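Local coordinates for protein beta-galactosidase (Streptococcus pneumoniae, PDB 4CU9) that probably binds galactose-containing carbohydrates as a non-catalytic module of a multidomain pneumococcal beta-galactosidase and holds a calcium ion, at residues Val66-Asn71 with Arg77-Ala82; Ala82-Phe87 with Ser96-Glu101; Glu130-Val135 with Ala158-Trp163; Tyr137-Asp142 with Asp147-Thr152. One frame throughout, in Å; residues are numbered along the deposited sequence.

All four contacts belong to one curled sheet, but they differ in depth and chemistry. Contacts 2 and 3 are buried. Contact 2 is purely apolar, leucine and phenylalanine meeting across the interior; contact 3 stacks an arginine on a tryptophan, and the arginine NE is salt-bridged to Glu101 of contact 2. Contact 4 lies at the surface and is built from backbone bonds and a carboxylate-amide pair. Contact 1 is intermediate, with a phenylalanine inside and an arginine toward the surface. Contacts 1 and 2 share Ala82 on strand 73-86, and contacts 3 and 4 share strand 132-139. Trp163 of contact 3 packs on Leu84, Leu98 and Tyr137, tying contacts 2, 3 and 4 together.

Contact 1 of 4, residues Val66-Asn71 with Arg77-Ala82; sequences VIFREN and RTVAQA
The side chain of Arg77 lies against Phe68, touching it at two levels. Its CG packs on Phe68 CB (3.7 Å), and farther along Arg77 NH1 approaches the same Phe68 CB at 3.5 Å. Ring and guanidinium planes are inclined by 45°, so the two groups lean together without stacking. A turn in the middle of the arginine (chi2 -103°) folds the chain back over the phenylalanine and brings NH2 to the backbone of strand 61-70. There Arg77 NH2 gives Arg69 O a weak hydrogen bond of 3.0 Å, bent to 131° and made near the guanidinium plane. Glu70 stands by: its OE2 is 4.2 Å from Arg77 NH2, too far for a salt bridge, though the opposite charge probably steadies the arginine. At the inner end Phe68 CZ rests on Val79 CG1 (4.1 Å), carrying the contact from the partly exposed arginine into the interior.

In the second shell Asn17 OD1 accepts both Arg77 NH1 and the backbone N of Arg69, so one amide oxygen links the guanidinium to the backbone of Arg69. Phe68 still pairs with Val75 through the backbone, but Arg77 bonds to Ala158 of strand 149-158; here side chains span the space between the arms, Phe68 CA and Arg77 CA being 7.0 Å apart. Farther along, Ala80 and Gln81 form a classic beta bulge against strand 173-182. The hairpin of strands 61-70 and 73-86 thus opens out, with Phe68 and Val79 packed on Phe181, in a fold consistent with the galactose-binding-like beta-sandwich.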
# COMPACT_ATOMS: atom_id res chain seq x y z
N VAL A 66 1.79 -4.44 -2.24
CA VAL A 66 1.82 -5.90 -2.11
C VAL A 66 2.95 -6.49 -2.93
O VAL A 66 3.15 -6.15 -4.10
CB VAL A 66 0.48 -6.56 -2.51
CG1 VAL A 66 0.53 -8.08 -2.38
CG2 VAL A 66 -0.71 -5.98 -1.73
N ILE A 67 3.72 -7.34 -2.28
CA ILE A 67 4.64 -8.28 -2.92
C ILE A 67 3.92 -9.62 -3.19
O ILE A 67 3.42 -10.26 -2.27
CB ILE A 67 5.83 -8.58 -2.00
CG1 ILE A 67 6.60 -7.31 -1.69
CG2 ILE A 67 6.75 -9.60 -2.66
CD1 ILE A 67 7.44 -7.39 -0.43
N PHE A 68 3.92 -10.04 -4.44
CA PHE A 68 3.30 -11.27 -4.87
C PHE A 68 4.17 -12.47 -4.52
O PHE A 68 5.33 -12.52 -4.89
CB PHE A 68 3.01 -11.22 -6.37
CG PHE A 68 2.21 -10.03 -6.78
CD1 PHE A 68 1.09 -9.65 -6.05
CD2 PHE A 68 2.58 -9.26 -7.88
CE1 PHE A 68 0.36 -8.52 -6.40
CE2 PHE A 68 1.84 -8.15 -8.24
CZ PHE A 68 0.75 -7.77 -7.48
N ARG A 69 3.59 -13.41 -3.78
CA ARG A 69 4.27 -14.64 -3.36
C ARG A 69 3.33 -15.82 -3.45
O ARG A 69 2.12 -15.68 -3.32
CB ARG A 69 4.74 -14.52 -1.93
CG ARG A 69 5.70 -13.36 -1.72
CD ARG A 69 5.88 -13.03 -0.27
NE ARG A 69 6.81 -13.95 0.38
CZ ARG A 69 6.46 -14.96 1.17
NH1 ARG A 69 5.20 -15.27 1.40
NH2 ARG A 69 7.41 -15.71 1.74
N GLU A 70 3.90 -16.99 -3.65
CA GLU A 70 3.13 -18.22 -3.62
C GLU A 70 4.06 -19.28 -3.04
O GLU A 70 5.23 -19.35 -3.44
CB GLU A 70 2.69 -18.58 -5.03
CG GLU A 70 1.74 -19.77 -5.14
CD GLU A 70 0.31 -19.37 -4.92
OE1 GLU A 70 -0.03 -19.03 -3.77
OE2 GLU A 70 -0.47 -19.40 -5.89
N ASN A 71 3.54 -20.08 -2.10
CA ASN A 71 4.29 -21.17 -1.47
C ASN A 71 5.64 -20.63 -1.02
O ASN A 71 6.68 -21.28 -1.22
CB ASN A 71 4.49 -22.34 -2.45
CG ASN A 71 3.19 -22.81 -3.11
OD1 ASN A 71 3.15 -23.16 -4.29
ND2 ASN A 71 2.12 -22.80 -2.36
N ARG A 77 3.47 -11.67 -11.34
CA ARG A 77 2.10 -11.83 -11.75
C ARG A 77 1.78 -10.81 -12.84
O ARG A 77 2.41 -9.73 -12.92
CB ARG A 77 1.14 -11.63 -10.57
CG ARG A 77 1.32 -12.59 -9.38
CD ARG A 77 0.28 -13.71 -9.29
NE ARG A 77 0.54 -14.68 -8.20
CZ ARG A 77 0.48 -14.42 -6.88
NH1 ARG A 77 0.15 -13.22 -6.43
NH2 ARG A 77 0.73 -15.37 -6.00
N THR A 78 0.75 -11.10 -13.62
CA THR A 78 0.18 -10.10 -14.51
C THR A 78 -1.08 -9.51 -13.87
O THR A 78 -2.03 -10.23 -13.55
CB THR A 78 -0.15 -10.66 -15.91
OG1 THR A 78 1.03 -11.16 -16.53
CG2 THR A 78 -0.74 -9.61 -16.80
N VAL A 79 -1.11 -8.19 -13.72
CA VAL A 79 -2.25 -7.51 -13.09
C VAL A 79 -2.79 -6.37 -13.94
O VAL A 79 -2.07 -5.75 -14.68
CB VAL A 79 -1.92 -7.01 -11.66
CG1 VAL A 79 -1.64 -8.22 -10.76
CG2 VAL A 79 -0.70 -6.10 -11.64
N ALA A 80 -4.09 -6.12 -13.86
CA ALA A 80 -4.73 -5.07 -14.64
C ALA A 80 -5.88 -4.42 -13.88
O ALA A 80 -6.62 -3.58 -14.42
CB ALA A 80 -5.24 -5.63 -15.98
N GLN A 81 -6.11 -4.85 -12.65
CA GLN A 81 -7.20 -4.30 -11.85
C GLN A 81 -6.72 -4.20 -10.40
O GLN A 81 -5.80 -4.92 -9.98
CB GLN A 81 -8.43 -5.19 -11.94
CG GLN A 81 -8.90 -5.50 -13.38
CD GLN A 81 -10.14 -6.36 -13.39
OE1 GLN A 81 -10.08 -7.57 -13.65
NE2 GLN A 81 -11.25 -5.76 -13.10
N ALA A 82 -7.35 -3.31 -9.66
CA ALA A 82 -7.03 -3.13 -8.25
C ALA A 82 -8.26 -2.70 -7.51
O ALA A 82 -9.21 -2.16 -8.08
CB ALA A 82 -5.93 -2.10 -8.07

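Contact 2 of 4, residues Ala82-Phe87 with Ser96-Glu101; sequences AKLHFF and SKLVLE
Leu98 and Leu84 meet tip to tip inside the beta-sandwich of the galactose-binding-like fold, where strand 97-103 faces strand 73-86 across the interior; the backbones of these segments stay apart, Leu84 CA and Leu98 CA being 10.7 Å from each other. The two leucines span that distance in about equal parts. The CB of Leu98 leaves the strand toward residues 82-86, and with CG anti to the backbone N (chi1 -177°) the branch point is carried inward, where the two methyls divide the work. CD2 takes Leu84, touching Leu84 CD1 at 3.7 Å. CD1 turns to Phe86 and meets CZ at the edge of the ring, near its plane. The same Leu98 CD1 also packs closely on Trp163 CE3.

Around these three side chains Met176 of strand 173-182 touches both Leu84 and Phe86, while Met165 and Ile143 pack on Leu98. The contact is hydrophobic throughout and small, burying 124 Å² between the two segments. Leu84 divides its tip too: while CD1 serves Leu98, the other methyl, CD2, packs against Trp163 NE1.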
# COMPACT_ATOMS: atom_id res chain seq x y z
N ALA A 82 -7.35 -3.31 -9.66
CA ALA A 82 -7.03 -3.13 -8.25
C ALA A 82 -8.26 -2.70 -7.51
O ALA A 82 -9.21 -2.16 -8.08
CB ALA A 82 -5.93 -2.10 -8.07
N LYS A 83 -8.24 -2.96 -6.21
CA LYS A 83 -9.28 -2.49 -5.30
C LYS A 83 -8.63 -1.77 -4.14
O LYS A 83 -7.58 -2.21 -3.63
CB LYS A 83 -10.10 -3.63 -4.75
CG LYS A 83 -10.99 -4.23 -5.82
CD LYS A 83 -11.59 -5.53 -5.35
CE LYS A 83 -12.35 -6.21 -6.46
NZ LYS A 83 -13.74 -5.68 -6.53
N LEU A 84 -9.29 -0.71 -3.72
CA LEU A 84 -8.82 0.14 -2.65
C LEU A 84 -9.95 0.39 -1.67
O LEU A 84 -11.04 0.81 -2.11
CB LEU A 84 -8.39 1.48 -3.25
CG LEU A 84 -7.17 1.48 -4.16
CD1 LEU A 84 -6.99 2.81 -4.86
CD2 LEU A 84 -5.98 1.27 -3.28
N HIS A 85 -9.73 0.14 -0.38
CA HIS A 85 -10.74 0.46 0.65
C HIS A 85 -10.08 1.37 1.69
O HIS A 85 -9.24 0.91 2.47
CB HIS A 85 -11.21 -0.81 1.34
CG HIS A 85 -12.48 -0.67 2.12
ND1 HIS A 85 -13.06 0.54 2.41
CD2 HIS A 85 -13.29 -1.62 2.66
CE1 HIS A 85 -14.18 0.34 3.10
NE2 HIS A 85 -14.35 -0.96 3.25
N PHE A 86 -10.44 2.64 1.69
CA PHE A 86 -9.89 3.61 2.61
C PHE A 86 -10.74 3.76 3.84
O PHE A 86 -11.95 3.49 3.82
CB PHE A 86 -9.72 4.97 1.91
CG PHE A 86 -8.70 4.94 0.81
CD1 PHE A 86 -7.35 4.90 1.11
CD2 PHE A 86 -9.08 4.99 -0.51
CE1 PHE A 86 -6.41 4.87 0.12
CE2 PHE A 86 -8.15 4.98 -1.50
CZ PHE A 86 -6.81 4.95 -1.18
N PHE A 87 -10.10 4.27 4.90
CA PHE A 87 -10.75 4.49 6.17
C PHE A 87 -10.50 5.93 6.56
O PHE A 87 -9.53 6.52 6.09
CB PHE A 87 -10.15 3.59 7.24
CG PHE A 87 -10.58 3.91 8.65
CD1 PHE A 87 -11.75 3.40 9.16
CD2 PHE A 87 -9.76 4.65 9.50
CE1 PHE A 87 -12.14 3.66 10.46
CE2 PHE A 87 -10.12 4.89 10.81
CZ PHE A 87 -11.32 4.39 11.29
N SER A 96 -5.00 12.57 -0.67
CA SER A 96 -5.32 13.68 -1.59
C SER A 96 -4.80 13.38 -2.96
O SER A 96 -5.32 13.85 -3.94
CB SER A 96 -4.67 14.98 -1.07
OG SER A 96 -3.31 14.77 -0.70
N LYS A 97 -3.75 12.57 -3.04
CA LYS A 97 -3.10 12.19 -4.31
C LYS A 97 -2.72 10.72 -4.22
O LYS A 97 -2.36 10.24 -3.14
CB LYS A 97 -1.84 12.99 -4.50
CG LYS A 97 -1.11 12.75 -5.79
CD LYS A 97 0.34 13.25 -5.71
CE LYS A 97 1.16 12.70 -6.86
NZ LYS A 97 0.40 12.94 -8.15
N LEU A 98 -2.80 10.03 -5.35
CA LEU A 98 -2.75 8.55 -5.43
C LEU A 98 -2.04 8.23 -6.76
O LEU A 98 -2.56 8.59 -7.83
CB LEU A 98 -4.22 8.02 -5.43
CG LEU A 98 -4.55 6.54 -5.45
CD1 LEU A 98 -4.08 5.82 -4.18
CD2 LEU A 98 -6.02 6.26 -5.63
N VAL A 99 -0.86 7.63 -6.71
CA VAL A 99 -0.14 7.19 -7.92
C VAL A 99 0.05 5.69 -7.85
O VAL A 99 0.54 5.15 -6.79
CB VAL A 99 1.26 7.84 -8.04
CG1 VAL A 99 2.00 7.31 -9.25
CG2 VAL A 99 1.13 9.36 -8.07
N LEU A 100 -0.33 4.99 -8.90
CA LEU A 100 -0.08 3.54 -9.00
C LEU A 100 1.30 3.31 -9.58
O LEU A 100 1.64 3.84 -10.63
CB LEU A 100 -1.12 2.85 -9.89
CG LEU A 100 -1.00 1.33 -10.11
CD1 LEU A 100 -1.14 0.57 -8.80
CD2 LEU A 100 -2.07 0.87 -11.09
N GLU A 101 2.06 2.42 -8.97
CA GLU A 101 3.37 2.07 -9.46
C GLU A 101 3.66 0.59 -9.44
O GLU A 101 3.23 -0.16 -8.56
CB GLU A 101 4.47 2.79 -8.66
CG GLU A 101 4.38 4.30 -8.75
CD GLU A 101 5.40 5.03 -7.90
OE1 GLU A 101 5.70 4.56 -6.78
OE2 GLU A 101 5.88 6.10 -8.37

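Contact 3 of 4, residues Glu130-Val135 with Ala158-Trp163; sequences ENWEAV and AKAMRW. Unlike the reference sequence in segment 158-163: Ala160 (reference Val). With EDO (1,2-ethanediol), chain D.
The guanidinium of Arg162 lies flat on the indole of Trp132, their planes 2° apart and their centres separated by 3.4 Å. This is a cation-pi stack: Arg162 CZ sits above the five-membered ring. The aliphatic part adds a CH-pi contact, Arg162 CD standing 3.4 Å from the centroid of the six-membered ring, so the arginine covers both halves of one indole face. A chi1 of 78° and a chain extended from CG to NE lay CD and the guanidinium along that face. Trp132 NE1 and Arg162 NH1 come within 3.3 Å, but both are donors; NE1 bonds instead to Phe126 O.

Strands 132-139 and 160-166 flank strand 97-103 in the sheet of this galactose-binding-like sandwich, with the short segments 65° apart in direction, and the two long side chains meet across that middle strand. Apolar packing is slight by comparison, Trp132 CH2 reaching Ala160 CB at 4.2 Å.

Two polar partners lie in the guanidinium plane: Glu101 OE1, salt-bridged to NE, and O2 of a 1,2-ethanediol, probably a crystallisation additive, which takes Arg162 NH2 at 2.8 Å, nearly straight. The diol O1 stands out of that plane, away from Trp132, so its bond from Arg162 NH1 (3.0 Å) is bent. The diol is also hydrogen-bonded to Tyr117 OH.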
# COMPACT_ATOMS: atom_id res chain seq x y z
N GLU A 130 13.57 5.37 -8.01
CA GLU A 130 13.82 5.01 -9.43
C GLU A 130 13.46 3.54 -9.71
O GLU A 130 13.42 3.12 -10.83
CB GLU A 130 15.28 5.24 -9.81
CG GLU A 130 15.64 6.72 -9.89
CD GLU A 130 14.84 7.47 -10.95
OE1 GLU A 130 14.84 7.01 -12.11
OE2 GLU A 130 14.19 8.49 -10.61
N ASN A 131 13.19 2.77 -8.67
CA ASN A 131 12.79 1.36 -8.82
C ASN A 131 11.29 1.15 -8.95
O ASN A 131 10.80 0.01 -8.90
CB ASN A 131 13.33 0.56 -7.64
CG ASN A 131 14.84 0.38 -7.69
OD1 ASN A 131 15.44 0.48 -8.76
ND2 ASN A 131 15.47 0.14 -6.53
N TRP A 132 10.56 2.25 -9.18
CA TRP A 132 9.10 2.21 -9.26
C TRP A 132 8.71 3.02 -10.51
O TRP A 132 9.18 4.15 -10.69
CB TRP A 132 8.46 2.79 -8.02
CG TRP A 132 8.76 1.97 -6.77
CD1 TRP A 132 9.71 2.22 -5.86
CD2 TRP A 132 8.09 0.80 -6.34
NE1 TRP A 132 9.70 1.28 -4.85
CE2 TRP A 132 8.72 0.37 -5.14
CE3 TRP A 132 7.02 0.05 -6.84
CZ2 TRP A 132 8.30 -0.74 -4.45
CZ3 TRP A 132 6.63 -1.05 -6.16
CH2 TRP A 132 7.24 -1.45 -4.99
N GLU A 133 7.83 2.44 -11.31
CA GLU A 133 7.32 3.07 -12.54
C GLU A 133 5.81 3.31 -12.43
O GLU A 133 5.04 2.38 -12.14
CB GLU A 133 7.66 2.17 -13.73
CG GLU A 133 7.11 2.61 -15.08
CD GLU A 133 7.93 3.66 -15.78
OE1 GLU A 133 8.79 4.30 -15.12
OE2 GLU A 133 7.71 3.83 -17.01
N ALA A 134 5.40 4.55 -12.70
CA ALA A 134 4.00 4.95 -12.67
C ALA A 134 3.16 4.20 -13.71
O ALA A 134 3.59 3.95 -14.86
CB ALA A 134 3.84 6.46 -12.88
N VAL A 135 1.94 3.87 -13.29
CA VAL A 135 1.00 3.14 -14.15
C VAL A 135 -0.27 4.00 -14.25
O VAL A 135 -0.92 4.27 -13.24
CB VAL A 135 0.74 1.72 -13.60
CG1 VAL A 135 -0.37 1.00 -14.35
CG2 VAL A 135 2.02 0.88 -13.62
N ALA A 158 4.58 -7.75 -12.88
CA ALA A 158 5.29 -7.25 -11.74
C ALA A 158 5.36 -8.26 -10.60
O ALA A 158 4.49 -9.14 -10.44
CB ALA A 158 4.63 -5.97 -11.24
N LYS A 159 6.40 -8.12 -9.82
CA LYS A 159 6.60 -8.89 -8.59
C LYS A 159 6.06 -8.14 -7.38
O LYS A 159 5.90 -8.72 -6.29
CB LYS A 159 8.07 -9.18 -8.43
CG LYS A 159 8.55 -10.20 -9.44
CD LYS A 159 10.04 -10.49 -9.43
CE LYS A 159 10.32 -11.42 -10.63
NZ LYS A 159 11.69 -11.99 -10.74
N ALA A 160 5.81 -6.85 -7.56
CA ALA A 160 5.28 -5.99 -6.49
C ALA A 160 4.61 -4.79 -7.12
O ALA A 160 5.09 -4.28 -8.14
CB ALA A 160 6.39 -5.50 -5.56
N MET A 161 3.50 -4.36 -6.52
CA MET A 161 2.77 -3.15 -6.94
C MET A 161 2.59 -2.32 -5.69
O MET A 161 2.60 -2.86 -4.59
CB MET A 161 1.40 -3.51 -7.52
CG MET A 161 1.49 -4.35 -8.78
SD MET A 161 2.03 -3.52 -10.28
CE MET A 161 0.78 -2.28 -10.49
N ARG A 162 2.52 -1.01 -5.86
CA ARG A 162 2.21 -0.13 -4.76
C ARG A 162 1.40 1.08 -5.21
O ARG A 162 1.32 1.43 -6.39
CB ARG A 162 3.49 0.34 -4.03
CG ARG A 162 4.27 1.42 -4.74
CD ARG A 162 5.52 1.78 -4.01
NE ARG A 162 6.12 2.96 -4.58
CZ ARG A 162 7.15 3.61 -4.07
NH1 ARG A 162 7.72 3.17 -2.94
NH2 ARG A 162 7.61 4.68 -4.70
N TRP A 163 0.85 1.74 -4.20
CA TRP A 163 0.24 3.04 -4.36
C TRP A 163 1.10 4.02 -3.58
O TRP A 163 1.35 3.84 -2.34
CB TRP A 163 -1.20 3.06 -3.83
CG TRP A 163 -2.14 2.27 -4.63
CD1 TRP A 163 -2.48 0.99 -4.45
CD2 TRP A 163 -2.82 2.70 -5.81
NE1 TRP A 163 -3.36 0.58 -5.41
CE2 TRP A 163 -3.58 1.62 -6.28
CE3 TRP A 163 -2.85 3.89 -6.52
CZ2 TRP A 163 -4.41 1.72 -7.39
CZ3 TRP A 163 -3.69 3.98 -7.65
CH2 TRP A 163 -4.45 2.89 -8.05
C1 EDO D . 10.14 5.45 -1.15
O1 EDO D . 8.94 4.76 -0.77
C2 EDO D . 10.59 5.24 -2.60
O2 EDO D . 9.79 6.02 -3.49

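Contact 4 of 4, residues Tyr137-Asp142 with Asp147-Thr152; sequences YRADKD and DEINVT
The carboxylate of Asp140 and the amide of Asn150 meet with their planes almost perpendicular, 86° apart. Asn150 ND2 points its hydrogen within its own amide plane at Asp140 OD2 (2.9 Å), yet reaches that oxygen from above the carboxylate plane. Asp140 OD1 is likewise met from above, 56° out of plane, by the backbone N of Asn150 at 2.9 Å. Placing CG between the backbone N and carbonyl carbon (chi1 69°) lets this carboxylate turn back over the neighbouring strand and accept a bond that a main-chain oxygen would usually take. With Asp140 N to Asn150 O (2.8 Å), three bonds join the two residues. The other flat group, the Tyr137 ring, is approached obliquely by Val151 CG1, which lies 3.8 Å from Tyr137 CD1.

Arg138 and Thr152 form a hydrogen-bonded antiparallel pair, both bonds 2.9 Å between N and O; Ala139 and Val151 follow as a non-hydrogen-bonded pair. Ala139 CB rests on Ile149 CG2 at 3.9 Å. Farther out, Lys141 NZ makes a weak bond to Glu148 O (3.3 Å).

This is a beta hairpin of strands 132-139 and 149-158. Strand 73-86 lies along the second arm, where Lys83 NZ hydrogen-bonds Asn150 OD1 and forms a salt bridge with Glu148 OE2, while Tyr137 OH bonds to Leu98 O of strand 97-103 and the tyrosine ring meets Trp163 of strand 160-166 edge-to-face.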
# COMPACT_ATOMS: atom_id res chain seq x y z
N TYR A 137 -4.10 4.88 -14.62
CA TYR A 137 -5.22 4.05 -14.18
C TYR A 137 -6.54 4.83 -14.28
O TYR A 137 -6.53 6.08 -14.42
CB TYR A 137 -4.94 3.53 -12.73
CG TYR A 137 -4.99 4.59 -11.67
CD1 TYR A 137 -6.17 4.94 -11.07
CD2 TYR A 137 -3.85 5.30 -11.32
CE1 TYR A 137 -6.24 5.94 -10.12
CE2 TYR A 137 -3.90 6.31 -10.38
CZ TYR A 137 -5.09 6.63 -9.79
OH TYR A 137 -5.14 7.62 -8.86
N ARG A 138 -7.65 4.11 -14.23
CA ARG A 138 -8.97 4.71 -14.06
C ARG A 138 -9.64 4.15 -12.81
O ARG A 138 -9.62 2.95 -12.62
CB ARG A 138 -9.82 4.41 -15.28
CG ARG A 138 -9.26 4.95 -16.59
CD ARG A 138 -9.25 6.48 -16.62
NE ARG A 138 -8.76 6.97 -17.92
CZ ARG A 138 -8.33 8.20 -18.17
NH1 ARG A 138 -8.32 9.14 -17.23
NH2 ARG A 138 -7.92 8.51 -19.41
N ALA A 139 -10.21 5.00 -11.97
CA ALA A 139 -10.98 4.56 -10.79
C ALA A 139 -12.50 4.76 -11.08
O ALA A 139 -12.88 5.70 -11.81
CB ALA A 139 -10.56 5.30 -9.55
N ASP A 140 -13.32 3.89 -10.51
CA ASP A 140 -14.78 3.93 -10.73
C ASP A 140 -15.51 4.98 -9.88
O ASP A 140 -16.66 5.31 -10.16
CB ASP A 140 -15.42 2.53 -10.54
CG ASP A 140 -15.40 2.02 -9.09
OD1 ASP A 140 -14.70 2.58 -8.23
OD2 ASP A 140 -16.10 1.01 -8.80
N LYS A 141 -14.86 5.49 -8.84
CA LYS A 141 -15.48 6.51 -8.03
C LYS A 141 -14.44 7.41 -7.38
O LYS A 141 -13.23 7.21 -7.57
CB LYS A 141 -16.41 5.89 -7.02
CG LYS A 141 -15.76 4.95 -6.03
CD LYS A 141 -16.83 4.22 -5.23
CE LYS A 141 -17.43 3.10 -6.02
NZ LYS A 141 -18.21 2.19 -5.14
N ASP A 142 -14.92 8.41 -6.66
CA ASP A 142 -14.04 9.39 -6.02
C ASP A 142 -13.15 8.70 -4.99
O ASP A 142 -13.54 7.75 -4.36
CB ASP A 142 -14.85 10.45 -5.27
CG ASP A 142 -15.54 11.42 -6.21
OD1 ASP A 142 -15.23 11.43 -7.42
OD2 ASP A 142 -16.40 12.18 -5.72
N ASP A 147 -16.81 3.31 0.57
CA ASP A 147 -17.00 2.17 -0.31
C ASP A 147 -15.66 1.76 -0.87
O ASP A 147 -14.75 2.58 -0.99
CB ASP A 147 -17.91 2.55 -1.49
CG ASP A 147 -19.35 2.47 -1.15
OD1 ASP A 147 -19.84 1.35 -0.93
OD2 ASP A 147 -20.00 3.53 -1.11
N GLU A 148 -15.56 0.49 -1.22
CA GLU A 148 -14.44 -0.01 -2.02
C GLU A 148 -14.40 0.67 -3.39
O GLU A 148 -15.44 0.88 -4.04
CB GLU A 148 -14.56 -1.54 -2.12
CG GLU A 148 -13.95 -2.20 -3.32
CD GLU A 148 -14.10 -3.70 -3.24
OE1 GLU A 148 -13.48 -4.27 -2.32
OE2 GLU A 148 -14.81 -4.29 -4.10
N ILE A 149 -13.19 1.04 -3.81
CA ILE A 149 -12.94 1.70 -5.08
C ILE A 149 -12.32 0.68 -6.02
O ILE A 149 -11.41 -0.06 -5.63
CB ILE A 149 -11.96 2.88 -4.92
CG1 ILE A 149 -12.56 3.97 -4.03
CG2 ILE A 149 -11.60 3.45 -6.29
CD1 ILE A 149 -11.51 4.84 -3.36
N ASN A 150 -12.81 0.63 -7.26
CA ASN A 150 -12.30 -0.31 -8.23
C ASN A 150 -11.51 0.48 -9.27
O ASN A 150 -11.93 1.56 -9.68
CB ASN A 150 -13.41 -1.14 -8.89
CG ASN A 150 -14.20 -1.98 -7.88
OD1 ASN A 150 -13.78 -3.08 -7.51
ND2 ASN A 150 -15.35 -1.47 -7.45
N VAL A 151 -10.37 -0.08 -9.65
CA VAL A 151 -9.41 0.56 -10.54
C VAL A 151 -9.03 -0.38 -11.67
O VAL A 151 -8.86 -1.56 -11.45
CB VAL A 151 -8.13 0.93 -9.74
CG1 VAL A 151 -6.94 1.25 -10.65
CG2 VAL A 151 -8.36 2.02 -8.72
N THR A 152 -8.90 0.17 -12.89
CA THR A 152 -8.37 -0.57 -14.01
C THR A 152 -7.15 0.11 -14.59
O THR A 152 -6.95 1.33 -14.49
CB THR A 152 -9.41 -0.72 -15.15
OG1 THR A 152 -9.92 0.58 -15.47
CG2 THR A 152 -10.54 -1.55 -14.73